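Long-range contact in defensin (PDB 3PSM), which probably defends the plant against fungi, as a small, disulfide-rich dimeric antimicrobial protein of the gamma-thionin family: residues N26-R34 and F39-C47. Residues are numbered along the deposited sequence; the frame is centred on the assembly and turned at random.
Sequences NKEHLIKGR and FRCWCTRNC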
loop_
_atom_site.group_PDB
_atom_site.type_symbol
_atom_site.label_atom_id
_atom_site.label_comp_id
_atom_site.label_asym_id
_atom_site.label_seq_id
_atom_site.Cartn_x
_atom_site.Cartn_y
_atom_site.Cartn_z
ATOM N N ASN A 26 -6.881 -2.060 -3.240
ATOM C CA ASN A 26 -7.386 -1.352 -4.426
ATOM C C ASN A 26 -8.003 -2.217 -5.464
ATOM O O ASN A 26 -8.808 -1.695 -6.267
ATOM C CB ASN A 26 -6.247 -0.511 -5.031
ATOM C CG ASN A 26 -5.761 0.502 -4.035
ATOM O OD1 ASN A 26 -6.596 1.203 -3.403
ATOM N ND2 ASN A 26 -4.466 0.621 -3.875
ATOM N N LYS A 27 -7.672 -3.504 -5.527
ATOM C CA LYS A 27 -8.318 -4.443 -6.412
ATOM C C LYS A 27 -9.400 -5.246 -5.703
ATOM O O LYS A 27 -10.466 -5.504 -6.242
ATOM C CB LYS A 27 -7.342 -5.363 -7.114
ATOM C CG LYS A 27 -6.379 -4.592 -7.967
ATOM C CD LYS A 27 -7.026 -4.325 -9.311
ATOM C CE LYS A 27 -6.035 -3.683 -10.267
ATOM N NZ LYS A 27 -5.694 -2.299 -9.792
ATOM N N GLU A 28 -9.140 -5.670 -4.475
ATOM C CA GLU A 28 -10.101 -6.488 -3.738
ATOM C C GLU A 28 -10.872 -5.704 -2.680
ATOM O O GLU A 28 -11.853 -6.212 -2.107
ATOM C CB GLU A 28 -9.413 -7.728 -3.143
ATOM C CG GLU A 28 -8.824 -8.645 -4.184
ATOM C CD GLU A 28 -8.470 -10.040 -3.688
ATOM O OE1 GLU A 28 -9.208 -10.622 -2.865
ATOM O OE2 GLU A 28 -7.453 -10.587 -4.190
ATOM N N HIS A 29 -10.530 -4.438 -2.445
ATOM C CA HIS A 29 -11.251 -3.588 -1.499
ATOM C C HIS A 29 -11.296 -4.229 -0.107
ATOM O O HIS A 29 -12.280 -4.077 0.666
ATOM C CB HIS A 29 -12.633 -3.147 -2.031
ATOM C CG HIS A 29 -12.441 -2.273 -3.227
ATOM N ND1 HIS A 29 -11.948 -0.970 -3.180
ATOM C CD2 HIS A 29 -12.641 -2.566 -4.535
ATOM C CE1 HIS A 29 -11.874 -0.490 -4.408
ATOM N NE2 HIS A 29 -12.292 -1.440 -5.239
ATOM N N LEU A 30 -10.205 -4.829 0.256
ATOM C CA LEU A 30 -10.051 -5.467 1.569
ATOM C C LEU A 30 -9.251 -4.552 2.474
ATOM O O LEU A 30 -8.933 -3.396 2.134
ATOM C CB LEU A 30 -9.491 -6.882 1.419
ATOM C CG LEU A 30 -10.287 -7.784 0.471
ATOM C CD1 LEU A 30 -9.654 -9.167 0.350
ATOM C CD2 LEU A 30 -11.751 -7.853 0.903
ATOM N N ILE A 31 -8.889 -5.030 3.643
ATOM C CA ILE A 31 -8.261 -4.163 4.637
ATOM C C ILE A 31 -6.809 -3.849 4.308
ATOM O O ILE A 31 -6.392 -2.694 4.340
ATOM C CB ILE A 31 -8.355 -4.761 6.048
ATOM C CG1 ILE A 31 -9.805 -4.936 6.488
ATOM C CG2 ILE A 31 -7.575 -3.921 7.046
ATOM C CD1 ILE A 31 -9.906 -5.800 7.730
ATOM N N LYS A 32 -6.025 -4.866 4.006
ATOM C CA LYS A 32 -4.592 -4.743 3.809
ATOM C C LYS A 32 -4.068 -6.007 3.189
ATOM O O LYS A 32 -4.763 -7.042 3.126
ATOM C CB LYS A 32 -3.851 -4.421 5.102
ATOM C CG LYS A 32 -3.959 -5.509 6.138
ATOM C CD LYS A 32 -3.239 -5.147 7.426
ATOM C CE LYS A 32 -3.308 -6.262 8.454
ATOM N NZ LYS A 32 -2.479 -5.875 9.612
ATOM N N GLY A 33 -2.842 -5.940 2.711
ATOM C CA GLY A 33 -2.144 -7.092 2.205
ATOM C C GLY A 33 -0.685 -7.094 2.610
ATOM O O GLY A 33 -0.085 -6.041 2.817
ATOM N N ARG A 34 -0.112 -8.293 2.623
ATOM C CA ARG A 34 1.309 -8.471 2.845
ATOM C C ARG A 34 1.770 -9.740 2.140
ATOM O O ARG A 34 0.988 -10.696 1.990
ATOM C CB ARG A 34 1.674 -8.554 4.316
ATOM C CG ARG A 34 1.032 -9.767 4.994
ATOM C CD ARG A 34 1.549 -9.976 6.378
ATOM N NE ARG A 34 0.844 -11.077 7.021
ATOM C CZ ARG A 34 1.291 -11.720 8.093
ATOM N NH1 ARG A 34 2.455 -11.401 8.635
ATOM N NH2 ARG A 34 0.494 -12.679 8.552
ATOM N N PHE A 39 6.176 -16.339 -0.284
ATOM C CA PHE A 39 6.253 -15.485 -1.474
ATOM C C PHE A 39 4.936 -15.409 -2.199
ATOM O O PHE A 39 4.893 -15.263 -3.436
ATOM C CB PHE A 39 7.377 -15.887 -2.413
ATOM C CG PHE A 39 8.756 -15.674 -1.817
ATOM C CD1 PHE A 39 9.318 -16.663 -1.012
ATOM C CD2 PHE A 39 9.433 -14.509 -2.086
ATOM C CE1 PHE A 39 10.612 -16.433 -0.520
ATOM C CE2 PHE A 39 10.719 -14.311 -1.601
ATOM C CZ PHE A 39 11.289 -15.275 -0.818
ATOM N N ARG A 40 3.840 -15.366 -1.463
ATOM C CA ARG A 40 2.515 -15.090 -2.013
ATOM C C ARG A 40 1.890 -13.922 -1.242
ATOM O O ARG A 40 2.289 -13.579 -0.130
ATOM C CB ARG A 40 1.606 -16.311 -1.896
ATOM C CG ARG A 40 2.113 -17.447 -2.797
ATOM C CD ARG A 40 1.132 -18.605 -2.848
ATOM N NE ARG A 40 1.089 -19.206 -1.530
ATOM C CZ ARG A 40 0.534 -20.365 -1.236
ATOM N NH1 ARG A 40 -0.050 -21.050 -2.196
ATOM N NH2 ARG A 40 0.568 -20.785 0.043
ATOM N N CYS A 41 0.922 -13.295 -1.911
ATOM C CA CYS A 41 0.198 -12.153 -1.386
ATOM C C CYS A 41 -1.043 -12.611 -0.645
ATOM O O CYS A 41 -1.874 -13.347 -1.192
ATOM C CB CYS A 41 -0.208 -11.254 -2.564
ATOM S SG CYS A 41 -1.291 -9.864 -2.145
ATOM N N TRP A 42 -1.150 -12.205 0.613
ATOM C CA TRP A 42 -2.248 -12.526 1.500
ATOM C C TRP A 42 -2.962 -11.235 1.889
ATOM O O TRP A 42 -2.356 -10.271 2.316
ATOM C CB TRP A 42 -1.722 -13.196 2.784
ATOM C CG TRP A 42 -1.144 -14.577 2.541
ATOM C CD1 TRP A 42 0.049 -14.877 1.936
ATOM C CD2 TRP A 42 -1.737 -15.819 2.933
ATOM N NE1 TRP A 42 0.182 -16.254 1.928
ATOM C CE2 TRP A 42 -0.870 -16.853 2.514
ATOM C CE3 TRP A 42 -2.934 -16.174 3.570
ATOM C CZ2 TRP A 42 -1.160 -18.185 2.713
ATOM C CZ3 TRP A 42 -3.186 -17.533 3.779
ATOM C CH2 TRP A 42 -2.291 -18.498 3.360
ATOM N N CYS A 43 -4.297 -11.257 1.725
ATOM C CA CYS A 43 -5.117 -10.157 2.083
ATOM C C CYS A 43 -5.821 -10.432 3.418
ATOM O O CYS A 43 -6.262 -11.559 3.700
ATOM C CB CYS A 43 -6.229 -9.878 1.053
ATOM S SG CYS A 43 -5.696 -9.587 -0.642
ATOM N N THR A 44 -5.990 -9.397 4.194
ATOM C CA THR A 44 -6.811 -9.395 5.414
ATOM C C THR A 44 -8.135 -8.718 5.134
ATOM O O THR A 44 -8.178 -7.664 4.519
ATOM C CB THR A 44 -6.069 -8.683 6.554
ATOM O OG1 THR A 44 -4.858 -9.414 6.817
ATOM C CG2 THR A 44 -6.861 -8.664 7.839
ATOM N N ARG A 45 -9.210 -9.338 5.608
ATOM C CA ARG A 45 -10.560 -8.841 5.438
ATOM C C ARG A 45 -11.355 -8.982 6.732
ATOM O O ARG A 45 -11.058 -9.802 7.584
ATOM C CB ARG A 45 -11.275 -9.645 4.361
ATOM C CG ARG A 45 -11.551 -11.100 4.773
ATOM C CD ARG A 45 -12.419 -11.779 3.687
ATOM N NE ARG A 45 -12.502 -13.153 4.235
ATOM C CZ ARG A 45 -11.626 -14.140 4.258
ATOM N NH1 ARG A 45 -10.529 -13.788 3.645
ATOM N NH2 ARG A 45 -11.993 -15.278 4.850
ATOM N N ASN A 46 -12.388 -8.139 6.889
ATOM C CA ASN A 46 -13.400 -8.359 7.928
ATOM C C ASN A 46 -14.123 -9.669 7.681
ATOM O O ASN A 46 -14.460 -9.940 6.514
ATOM C CB ASN A 46 -14.351 -7.164 7.882
ATOM C CG ASN A 46 -13.669 -5.868 8.275
ATOM O OD1 ASN A 46 -13.507 -4.945 7.435
ATOM N ND2 ASN A 46 -13.212 -5.774 9.485
ATOM N N CYS A 47 -14.330 -10.475 8.744
ATOM C CA CYS A 47 -14.874 -11.838 8.649
ATOM C C CYS A 47 -15.691 -12.164 9.890
ATOM O O CYS A 47 -16.075 -11.230 10.627
ATOM C CB CYS A 47 -13.784 -12.957 8.425
ATOM S SG CYS A 47 -12.593 -13.066 9.740
ATOM O OXT CYS A 47 -15.976 -13.327 10.197
#
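Glu28 OE2 lies 4.1 Å from Cys43 SG, a contact without a hydrogen bond, while Asp8 N and His23 NE2 both hydrogen-bond to this oxygen. Ile31 N lies 2.9 Å from Thr44 O in a bent bond (144° at the hydrogen). Thr44 N returns a much straighter bond, 169°, to Lys32 O. Ile31 and Lys32 thus both face Thr44, which defines a classic beta bulge at the start of strand 32-35. Beyond it the ladder is regular antiparallel: Arg34 N donates to Trp42 O and Trp42 N to Arg34 O, each 3.0 Å, and between the rungs Gly33 CA comes within 3.2 Å of Trp42 O as a CH···O contact.

On one face, Lys32 CG sits between its backbone N and carbonyl carbon (chi1 64°), and its extended chain runs alongside Thr44, with CG 3.8 Å from Thr44 CB. The other face carries Cys43, whose CB meets Leu30 CD1 at 3.6 Å. At the bulged end Ile31 CD1 reaches Asn46 OD1 at 3.7 Å, the two side chains crossing at about a right angle.

Backbone hydrogen bonds thus pair the strands, while disulfides Cys41-Cys20 and Cys43-Cys24 fix strand 41-46 to helix 17-27, together making the cysteine-stabilised alpha-beta motif of plant defensins.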